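Local coordinates for NH(3)-dependent NAD(+) synthetase (Francisella tularensis subsp. holarctica LVS, PDB 3FIU), which belongs to the NAD synthase family of enzymes within the HUP clan and folds as a parallel beta sheet flanked by helices, at residues Q14-W19 with L164-L169; N144-Y149 with D215-K220; M206-Q211 with A224-R229. All coordinates share one frame; numbering follows the deposited sequence.

Contact 1 (Q14-W19 with L164-L169); sequences QKLVNW and LPLVNL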
loop_
_atom_site.group_PDB
_atom_site.type_symbol
_atom_site.label_atom_id
_atom_site.label_comp_id
_atom_site.label_asym_id
_atom_site.label_seq_id
_atom_site.Cartn_x
_atom_site.Cartn_y
_atom_site.Cartn_z
ATOM N N GLN A 14 2.433 -29.086 -0.057
ATOM C CA GLN A 14 3.407 -29.265 -1.125
ATOM C C GLN A 14 3.072 -28.419 -2.348
ATOM O O GLN A 14 3.976 -27.881 -2.992
ATOM C CB GLN A 14 3.557 -30.738 -1.525
ATOM C CG GLN A 14 4.737 -30.988 -2.462
ATOM C CD GLN A 14 6.049 -30.467 -1.879
ATOM O OE1 GLN A 14 6.468 -30.893 -0.800
ATOM N NE2 GLN A 14 6.689 -29.525 -2.578
ATOM N N LYS A 15 1.782 -28.294 -2.652
ATOM C CA LYS A 15 1.356 -27.453 -3.776
ATOM C C LYS A 15 1.727 -25.996 -3.542
ATOM O O LYS A 15 2.249 -25.338 -4.428
ATOM C CB LYS A 15 -0.128 -27.599 -4.046
ATOM C CG LYS A 15 -0.462 -28.818 -4.901
ATOM C CD LYS A 15 -1.929 -29.189 -4.795
ATOM C CE LYS A 15 -2.188 -30.487 -5.561
ATOM N NZ LYS A 15 -3.070 -31.451 -4.843
ATOM N N LEU A 16 1.488 -25.519 -2.324
ATOM C CA LEU A 16 1.790 -24.148 -1.950
ATOM C C LEU A 16 3.289 -23.864 -1.995
ATOM O O LEU A 16 3.723 -22.825 -2.513
ATOM C CB LEU A 16 1.221 -23.900 -0.561
ATOM C CG LEU A 16 0.448 -22.617 -0.312
ATOM C CD1 LEU A 16 -0.256 -22.090 -1.579
ATOM C CD2 LEU A 16 -0.511 -22.843 0.845
ATOM N N VAL A 17 4.085 -24.807 -1.483
ATOM C CA VAL A 17 5.548 -24.694 -1.501
ATOM C C VAL A 17 6.077 -24.615 -2.950
ATOM O O VAL A 17 6.943 -23.785 -3.268
ATOM C CB VAL A 17 6.236 -25.869 -0.715
ATOM C CG1 VAL A 17 7.734 -25.830 -0.903
ATOM C CG2 VAL A 17 5.904 -25.792 0.794
ATOM N N ASN A 18 5.553 -25.477 -3.816
ATOM C CA ASN A 18 5.942 -25.476 -5.232
ATOM C C ASN A 18 5.579 -24.142 -5.888
ATOM O O ASN A 18 6.407 -23.533 -6.576
ATOM C CB ASN A 18 5.256 -26.619 -5.983
ATOM C CG ASN A 18 5.797 -27.999 -5.604
ATOM O OD1 ASN A 18 6.937 -28.137 -5.156
ATOM N ND2 ASN A 18 4.974 -29.026 -5.799
ATOM N N TRP A 19 4.352 -23.686 -5.620
ATOM C CA TRP A 19 3.852 -22.407 -6.132
ATOM C C TRP A 19 4.665 -21.213 -5.613
ATOM O O TRP A 19 5.044 -20.325 -6.386
ATOM C CB TRP A 19 2.368 -22.272 -5.814
ATOM C CG TRP A 19 1.751 -20.959 -6.243
ATOM C CD1 TRP A 19 1.334 -20.619 -7.496
ATOM C CD2 TRP A 19 1.489 -19.823 -5.407
ATOM N NE1 TRP A 19 0.817 -19.338 -7.498
ATOM C CE2 TRP A 19 0.899 -18.829 -6.227
ATOM C CE3 TRP A 19 1.676 -19.557 -4.041
ATOM C CZ2 TRP A 19 0.516 -17.585 -5.731
ATOM C CZ3 TRP A 19 1.297 -18.316 -3.540
ATOM C CH2 TRP A 19 0.707 -17.348 -4.386
ATOM N N LEU A 164 0.304 -13.882 -1.797
ATOM C CA LEU A 164 -0.638 -14.266 -0.749
ATOM C C LEU A 164 -0.925 -15.774 -0.797
ATOM O O LEU A 164 -1.929 -16.213 -1.376
ATOM C CB LEU A 164 -1.950 -13.437 -0.861
ATOM C CG LEU A 164 -1.913 -11.892 -0.770
ATOM C CD1 LEU A 164 -3.330 -11.286 -0.874
ATOM C CD2 LEU A 164 -1.254 -11.403 0.518
ATOM N N PRO A 165 -0.051 -16.583 -0.180
ATOM C CA PRO A 165 -0.253 -18.045 -0.232
ATOM C C PRO A 165 -1.467 -18.576 0.541
ATOM O O PRO A 165 -1.923 -19.677 0.246
ATOM C CB PRO A 165 1.044 -18.613 0.369
ATOM C CG PRO A 165 1.535 -17.527 1.312
ATOM C CD PRO A 165 1.147 -16.200 0.612
ATOM N N LEU A 166 -1.974 -17.842 1.538
ATOM C CA LEU A 166 -3.009 -18.384 2.413
ATOM C C LEU A 166 -4.416 -17.903 2.061
ATOM O O LEU A 166 -5.389 -18.280 2.720
ATOM C CB LEU A 166 -2.726 -18.070 3.907
ATOM C CG LEU A 166 -1.317 -18.438 4.416
ATOM C CD1 LEU A 166 -1.229 -18.110 5.895
ATOM C CD2 LEU A 166 -0.985 -19.888 4.189
ATOM N N VAL A 167 -4.527 -17.070 1.035
ATOM C CA VAL A 167 -5.747 -16.267 0.869
ATOM C C VAL A 167 -6.978 -17.110 0.448
ATOM O O VAL A 167 -8.101 -16.669 0.614
ATOM C CB VAL A 167 -5.470 -15.057 -0.086
ATOM C CG1 VAL A 167 -5.412 -15.521 -1.554
ATOM C CG2 VAL A 167 -6.469 -13.888 0.150
ATOM N N ASN A 168 -6.768 -18.312 -0.075
ATOM C CA ASN A 168 -7.882 -19.237 -0.357
ATOM C C ASN A 168 -8.247 -20.152 0.825
ATOM O O ASN A 168 -9.215 -20.905 0.741
ATOM C CB ASN A 168 -7.605 -20.094 -1.594
ATOM C CG ASN A 168 -7.465 -19.283 -2.845
ATOM O OD1 ASN A 168 -7.984 -18.179 -2.948
ATOM N ND2 ASN A 168 -6.741 -19.824 -3.802
ATOM N N LEU A 169 -7.515 -20.051 1.938
ATOM C CA LEU A 169 -7.720 -20.958 3.084
ATOM C C LEU A 169 -8.640 -20.445 4.194
ATOM O O LEU A 169 -8.532 -19.294 4.639
ATOM C CB LEU A 169 -6.359 -21.309 3.713
ATOM C CG LEU A 169 -5.296 -22.014 2.867
ATOM C CD1 LEU A 169 -3.985 -22.155 3.646
ATOM C CD2 LEU A 169 -5.761 -23.375 2.382
#
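Trp19 swings its indole toward Pro165 through a first torsion that sets CG opposite the backbone N (chi1 177°), while Leu16, one helical turn earlier, turns both methyls to the same proline through a chi1 of -134° that departs from the usual staggered values. Two side chains from one face of helix 9-25 thus converge on a single residue of the loop, an instructive case of a helix gripping a non-regular segment without strand or helix pairing.

The far end of the indole makes one of the two touches. Its CZ3 lies 3.7 Å from Pro165 CA, and the side chain crosses that of the proline at about a right angle. Roughly at right angles to this, as seen from Pro165 CB, lies Leu16 CG at 4.1 Å, again crosswise, so the one CB is met by both residues. The two methyls of Leu16 also approach the proline carbonyl: CD1 is 3.5 Å from Pro165 O, and CD2 is equally near it. A looser apolar touch, 4.5 Å between Leu16 CD2 and Leu166 CD2, extends the patch.

The loop is built of two overlapping type I turns, Leu164 to Val167 and Leu166 to Leu169; the second is closed by Leu169 N bonding to Leu166 O at 2.9 Å. Behind Leu16 and Leu166 stands Leu48 of helix 40-51, and Phe249 and Thr246 of the second subunit pack on Leu16 and Trp19, respectively.

Across the two segments the contact is thus one of van der Waals packing. Its fit probably rests on shape, with leucine branches and an indole fitted against a proline, and its stability probably owes much to the exclusion of water from largely buried carbon.

Contact 2 (N144-Y149 with D215-K220); sequences NACEWY and DFLDGK. With MG (magnesium ion), chain E.
In the first turn of the helix that sends Tyr149 toward Phe216 and Leu217, Glu147 OE2 is gripped twice: it accepts from Asn144 N at 3.0 Å and from water 1 at 2.6 Å. The backbone N-H reaches OE2 on its anti side, 19° out of the carboxylate plane. In return Glu147 N donates to Asn144 OD1 at 2.9 Å, nearly straight (168°), which completes a capping box. The other oxygen, OE1, binds the magnesium ion at 2.2 Å, and water 1 is a ligand of the same metal. One carboxylate thus returns the bond of the capping box and holds a metal, and the two tasks probably limit its rotation. Asp41 is a further ligand of the ion, and its OD1 takes a bond from Asn144 ND2, so the capping asparagine probably also helps to position this metal ligand from the second shell.

Away from the metal, the packing is apolar. Leu217 divides its methyls: CD1 meets Ala145 CB at 3.9 Å and Cys146 SG a little farther off, whereas CD2 lies 3.8 Å from Tyr149 CG. With CG set opposite its backbone N (chi1 -166°), the tyrosine slides past Leu217 in the reverse direction and carries its hydroxyl to the edge of Phe216, OH to CE2 being 3.4 Å. The two rings meet obliquely.

Gly219, with positive phi, ends the second helix in a Schellman motif in which Lys220 N returns to Asp215 O.

Helix 145-150 thus leans on helix 210-218 near the latter's C-terminal end. Helix 224-235 closes the aromatic side, where Ile230 packs on both Tyr149 and Phe216 and His234 stacks on the tyrosine, while helix 171-180 adjoins Asn144 and Cys146.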
loop_
_atom_site.group_PDB
_atom_site.type_symbol
_atom_site.label_atom_id
_atom_site.label_comp_id
_atom_site.label_asym_id
_atom_site.label_seq_id
_atom_site.Cartn_x
_atom_site.Cartn_y
_atom_site.Cartn_z
ATOM N N ASN A 144 -5.644 -14.766 5.208
ATOM C CA ASN A 144 -6.330 -16.019 4.906
ATOM C C ASN A 144 -7.717 -15.652 4.328
ATOM O O ASN A 144 -8.056 -14.452 4.270
ATOM C CB ASN A 144 -6.444 -16.918 6.153
ATOM C CG ASN A 144 -7.179 -16.241 7.300
ATOM O OD1 ASN A 144 -8.266 -15.713 7.116
ATOM N ND2 ASN A 144 -6.571 -16.240 8.491
ATOM N N ALA A 145 -8.501 -16.648 3.890
ATOM C CA ALA A 145 -9.801 -16.345 3.246
ATOM C C ALA A 145 -10.768 -15.594 4.153
ATOM O O ALA A 145 -11.554 -14.762 3.656
ATOM C CB ALA A 145 -10.461 -17.595 2.663
ATOM N N CYS A 146 -10.702 -15.863 5.462
ATOM C CA CYS A 146 -11.565 -15.157 6.442
ATOM C C CYS A 146 -11.245 -13.669 6.559
ATOM O O CYS A 146 -12.133 -12.808 6.413
ATOM C CB CYS A 146 -11.491 -15.792 7.823
ATOM S SG CYS A 146 -11.896 -17.568 7.866
ATOM N N GLU A 147 -9.977 -13.360 6.850
ATOM C CA GLU A 147 -9.531 -11.964 6.895
ATOM C C GLU A 147 -9.832 -11.236 5.594
ATOM O O GLU A 147 -10.351 -10.110 5.617
ATOM C CB GLU A 147 -8.043 -11.888 7.223
ATOM C CG GLU A 147 -7.711 -12.649 8.465
ATOM C CD GLU A 147 -6.201 -12.821 8.677
ATOM O OE1 GLU A 147 -5.776 -12.579 9.810
ATOM O OE2 GLU A 147 -5.458 -13.145 7.732
ATOM N N TRP A 148 -9.529 -11.878 4.472
ATOM C CA TRP A 148 -9.815 -11.293 3.173
ATOM C C TRP A 148 -11.321 -10.927 3.025
ATOM O O TRP A 148 -11.693 -9.752 2.799
ATOM C CB TRP A 148 -9.314 -12.201 2.035
ATOM C CG TRP A 148 -9.082 -11.393 0.774
ATOM C CD1 TRP A 148 -9.805 -11.444 -0.387
ATOM C CD2 TRP A 148 -8.088 -10.363 0.584
ATOM N NE1 TRP A 148 -9.305 -10.528 -1.296
ATOM C CE2 TRP A 148 -8.249 -9.862 -0.725
ATOM C CE3 TRP A 148 -7.063 -9.836 1.393
ATOM C CZ2 TRP A 148 -7.431 -8.861 -1.252
ATOM C CZ3 TRP A 148 -6.243 -8.816 0.867
ATOM C CH2 TRP A 148 -6.443 -8.342 -0.443
ATOM N N TYR A 149 -12.185 -11.919 3.204
ATOM C CA TYR A 149 -13.627 -11.685 3.101
ATOM C C TYR A 149 -14.166 -10.632 4.068
ATOM O O TYR A 149 -15.052 -9.829 3.711
ATOM C CB TYR A 149 -14.427 -13.000 3.255
ATOM C CG TYR A 149 -15.865 -12.831 2.806
ATOM C CD1 TYR A 149 -16.229 -13.027 1.471
ATOM C CD2 TYR A 149 -16.851 -12.437 3.708
ATOM C CE1 TYR A 149 -17.570 -12.843 1.053
ATOM C CE2 TYR A 149 -18.196 -12.268 3.302
ATOM C CZ TYR A 149 -18.529 -12.454 1.976
ATOM O OH TYR A 149 -19.847 -12.272 1.588
ATOM N N ASP A 215 -17.701 -21.657 7.970
ATOM C CA ASP A 215 -18.945 -22.317 7.508
ATOM C C ASP A 215 -19.628 -21.458 6.405
ATOM O O ASP A 215 -20.004 -21.976 5.348
ATOM C CB ASP A 215 -19.873 -22.514 8.687
ATOM C CG ASP A 215 -19.427 -23.645 9.612
ATOM O OD1 ASP A 215 -20.060 -23.801 10.674
ATOM O OD2 ASP A 215 -18.460 -24.356 9.285
ATOM N N PHE A 216 -19.742 -20.154 6.638
ATOM C CA PHE A 216 -20.313 -19.275 5.608
ATOM C C PHE A 216 -19.551 -19.408 4.283
ATOM O O PHE A 216 -20.146 -19.661 3.241
ATOM C CB PHE A 216 -20.383 -17.828 6.099
ATOM C CG PHE A 216 -20.801 -16.849 5.029
ATOM C CD1 PHE A 216 -22.149 -16.716 4.677
ATOM C CD2 PHE A 216 -19.855 -16.072 4.375
ATOM C CE1 PHE A 216 -22.546 -15.810 3.687
ATOM C CE2 PHE A 216 -20.238 -15.158 3.399
ATOM C CZ PHE A 216 -21.591 -15.037 3.051
ATOM N N LEU A 217 -18.221 -19.322 4.320
ATOM C CA LEU A 217 -17.446 -19.419 3.099
ATOM C C LEU A 217 -17.683 -20.753 2.400
ATOM O O LEU A 217 -17.599 -20.841 1.182
ATOM C CB LEU A 217 -15.939 -19.188 3.369
ATOM C CG LEU A 217 -15.524 -17.788 3.879
ATOM C CD1 LEU A 217 -14.028 -17.770 4.281
ATOM C CD2 LEU A 217 -15.842 -16.669 2.883
ATOM N N ASP A 218 -17.979 -21.791 3.181
ATOM C CA ASP A 218 -18.195 -23.134 2.636
ATOM C C ASP A 218 -19.644 -23.321 2.114
ATOM O O ASP A 218 -19.968 -24.366 1.527
ATOM C CB ASP A 218 -17.946 -24.167 3.740
ATOM C CG ASP A 218 -16.532 -24.718 3.741
ATOM O OD1 ASP A 218 -15.783 -24.533 2.751
ATOM O OD2 ASP A 218 -16.178 -25.359 4.756
ATOM N N GLY A 219 -20.519 -22.344 2.345
ATOM C CA GLY A 219 -21.934 -22.530 1.993
ATOM C C GLY A 219 -22.640 -23.457 2.968
ATOM O O GLY A 219 -23.430 -24.327 2.566
ATOM N N LYS A 220 -22.359 -23.247 4.253
ATOM C CA LYS A 220 -23.025 -23.946 5.338
ATOM C C LYS A 220 -23.810 -22.945 6.143
ATOM O O LYS A 220 -23.506 -21.764 6.141
ATOM C CB LYS A 220 -21.996 -24.692 6.183
ATOM C CG LYS A 220 -21.345 -25.803 5.349
ATOM C CD LYS A 220 -20.140 -26.480 6.009
ATOM C CE LYS A 220 -19.711 -27.696 5.176
ATOM N NZ LYS A 220 -18.229 -27.951 5.156
HETATM MG MG MG E . -3.767 -12.917 10.637
HETATM O O HOH W 1 -3.074 -12.424 8.561
#

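Contact 3 (M206-Q211 with A224-R229); sequences MGVTYQ and AKALER
The short link at Gly207 and Val208 runs close against the helix that carries Ala226 and Arg229, with the CA atoms of Val208 and Ala226 5.3 Å apart; the chain leaves helix 202-206 at Gly207 with a positive phi of 75°, and Val208 is extended.

Val208 is the apolar wedge of the contact. Its CG2, placed opposite the backbone N, comes within 3.7 Å of Ala226 CB, a close approach of the backbones that the small alanine side chain probably permits. The rest of the valine lies against Arg229, whose CB is 3.9 Å from Val208 CB.

Arg229 bends twice along its chain, at chi2 and chi3, and its aliphatic root fits against two backbone carbonyls: CB is 3.4 Å from Met206 O, and CG is 3.5 Å from Gly207 O. The guanidinium NE stands 3.6 Å from Met206 O, in an oblique approach. Carbonyls at the end of a helix carry partial negative charge, so a cationic side chain close by is probably favourable even without a formal bond. The outer end of the arginine turns back to its own helix, where NH1 pairs with Glu228 in a salt bridge, 3.0 Å to OE2, although both component hydrogen bonds are weak.

Met206 leads the other way, and its CE sits over one face of the Tyr210 ring, offset toward the rim. That ring's hydroxyl bonds to Asp202, a residue of the pyrophosphate pocket, while Thr209 caps the start of helix 210-218 and Met150 packs on both Met206 and Val208.

The arrangement is that of a short three-residue link between helices, entered through a glycine with positive phi and left through a threonine N-cap, which seats helices 202-206 and 210-218 against helix 224-235.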
loop_
_atom_site.group_PDB
_atom_site.type_symbol
_atom_site.label_atom_id
_atom_site.label_comp_id
_atom_site.label_asym_id
_atom_site.label_seq_id
_atom_site.Cartn_x
_atom_site.Cartn_y
_atom_site.Cartn_z
ATOM N N MET A 206 -14.729 -8.996 15.822
ATOM C CA MET A 206 -15.672 -9.163 14.729
ATOM C C MET A 206 -17.104 -9.431 15.217
ATOM O O MET A 206 -18.046 -9.144 14.486
ATOM C CB MET A 206 -15.234 -10.280 13.794
ATOM C CG MET A 206 -13.885 -10.036 13.108
ATOM S SD MET A 206 -13.380 -11.422 12.116
ATOM C CE MET A 206 -13.277 -12.762 13.290
ATOM N N GLY A 207 -17.254 -9.970 16.434
ATOM C CA GLY A 207 -18.569 -10.415 16.952
ATOM C C GLY A 207 -19.060 -11.730 16.346
ATOM O O GLY A 207 -20.252 -12.062 16.392
ATOM N N VAL A 208 -18.133 -12.494 15.790
ATOM C CA VAL A 208 -18.457 -13.696 15.022
ATOM C C VAL A 208 -17.237 -14.585 15.069
ATOM O O VAL A 208 -16.112 -14.081 15.062
ATOM C CB VAL A 208 -18.941 -13.361 13.581
ATOM C CG1 VAL A 208 -17.848 -12.692 12.726
ATOM C CG2 VAL A 208 -19.463 -14.582 12.876
ATOM N N THR A 209 -17.446 -15.891 15.179
ATOM C CA THR A 209 -16.336 -16.817 15.360
ATOM C C THR A 209 -15.743 -17.200 14.014
ATOM O O THR A 209 -16.402 -17.082 12.959
ATOM C CB THR A 209 -16.771 -18.116 16.087
ATOM O OG1 THR A 209 -17.667 -18.849 15.243
ATOM C CG2 THR A 209 -17.428 -17.820 17.419
ATOM N N TYR A 210 -14.495 -17.650 14.025
ATOM C CA TYR A 210 -13.911 -18.155 12.788
ATOM C C TYR A 210 -14.662 -19.355 12.256
ATOM O O TYR A 210 -14.731 -19.540 11.044
ATOM C CB TYR A 210 -12.407 -18.459 12.915
ATOM C CG TYR A 210 -11.568 -17.189 12.817
ATOM C CD1 TYR A 210 -10.972 -16.615 13.968
ATOM C CD2 TYR A 210 -11.399 -16.533 11.578
ATOM C CE1 TYR A 210 -10.211 -15.416 13.869
ATOM C CE2 TYR A 210 -10.645 -15.367 11.478
ATOM C CZ TYR A 210 -10.053 -14.816 12.616
ATOM O OH TYR A 210 -9.301 -13.660 12.467
ATOM N N GLN A 211 -15.223 -20.174 13.143
ATOM C CA GLN A 211 -15.953 -21.355 12.663
ATOM C C GLN A 211 -17.179 -20.921 11.855
ATOM O O GLN A 211 -17.463 -21.494 10.793
ATOM C CB GLN A 211 -16.359 -22.302 13.797
ATOM C CG GLN A 211 -16.757 -23.707 13.271
ATOM C CD GLN A 211 -15.692 -24.315 12.349
ATOM O OE1 GLN A 211 -14.523 -24.453 12.733
ATOM N NE2 GLN A 211 -16.087 -24.662 11.118
ATOM N N ALA A 224 -28.233 -15.981 12.499
ATOM C CA ALA A 224 -28.586 -14.628 12.046
ATOM C C ALA A 224 -27.677 -13.544 12.680
ATOM O O ALA A 224 -27.369 -12.521 12.070
ATOM C CB ALA A 224 -30.064 -14.366 12.352
ATOM N N LYS A 225 -27.258 -13.785 13.918
ATOM C CA LYS A 225 -26.292 -12.925 14.602
ATOM C C LYS A 225 -24.947 -12.943 13.861
ATOM O O LYS A 225 -24.388 -11.888 13.537
ATOM C CB LYS A 225 -26.090 -13.439 16.028
ATOM C CG LYS A 225 -25.102 -12.655 16.870
ATOM C CD LYS A 225 -24.927 -13.362 18.218
ATOM C CE LYS A 225 -24.725 -12.363 19.356
ATOM N NZ LYS A 225 -25.284 -12.890 20.635
ATOM N N ALA A 226 -24.443 -14.152 13.612
ATOM C CA ALA A 226 -23.214 -14.364 12.852
ATOM C C ALA A 226 -23.347 -13.709 11.495
ATOM O O ALA A 226 -22.496 -12.929 11.068
ATOM C CB ALA A 226 -22.959 -15.836 12.675
ATOM N N LEU A 227 -24.433 -14.020 10.806
ATOM C CA LEU A 227 -24.553 -13.533 9.455
ATOM C C LEU A 227 -24.651 -11.996 9.418
ATOM O O LEU A 227 -24.247 -11.375 8.421
ATOM C CB LEU A 227 -25.756 -14.176 8.786
ATOM C CG LEU A 227 -25.780 -14.215 7.264
ATOM C CD1 LEU A 227 -24.524 -14.838 6.707
ATOM C CD2 LEU A 227 -27.014 -15.037 6.882
ATOM N N GLU A 228 -25.168 -11.391 10.499
ATOM C CA GLU A 228 -25.252 -9.932 10.586
ATOM C C GLU A 228 -23.839 -9.332 10.711
ATOM O O GLU A 228 -23.533 -8.298 10.095
ATOM C CB GLU A 228 -26.140 -9.477 11.762
ATOM C CG GLU A 228 -26.419 -7.961 11.794
ATOM C CD GLU A 228 -25.319 -7.173 12.496
ATOM O OE1 GLU A 228 -24.789 -7.675 13.508
ATOM O OE2 GLU A 228 -24.985 -6.060 12.052
ATOM N N ARG A 229 -22.986 -9.968 11.509
ATOM C CA ARG A 229 -21.607 -9.482 11.649
ATOM C C ARG A 229 -20.788 -9.711 10.375
ATOM O O ARG A 229 -20.007 -8.828 9.983
ATOM C CB ARG A 229 -20.906 -10.055 12.877
ATOM C CG ARG A 229 -21.484 -9.627 14.241
ATOM C CD ARG A 229 -22.074 -8.217 14.243
ATOM N NE ARG A 229 -21.088 -7.170 14.449
ATOM C CZ ARG A 229 -21.229 -5.916 14.026
ATOM N NH1 ARG A 229 -22.314 -5.539 13.361
ATOM N NH2 ARG A 229 -20.269 -5.037 14.255
#

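Contacts 2 and 3 are neighbours, their centres 11 Å apart, and share helix 210-218; Phe216 meets Leu227 and Cys146 meets Tyr210 between them. Contact 1 lies 16 Å from contact 2, centre to centre, and 26 Å from contact 3, which it does not touch. Loop 164-169 links contacts 1 and 2: Leu169 O probably accepts a hydrogen bond from Ala145 N, and Val167 packs on Trp148. Along the chain the segments of contacts 1 and 2 alternate, as do those of 2 and 3, whereas contact 1 closes before contact 3 opens. Contact 2, which holds a magnesium ligand, thus lies between loop 164-169, packed on helix 9-25 and touched by the second subunit, and the helices of contact 3.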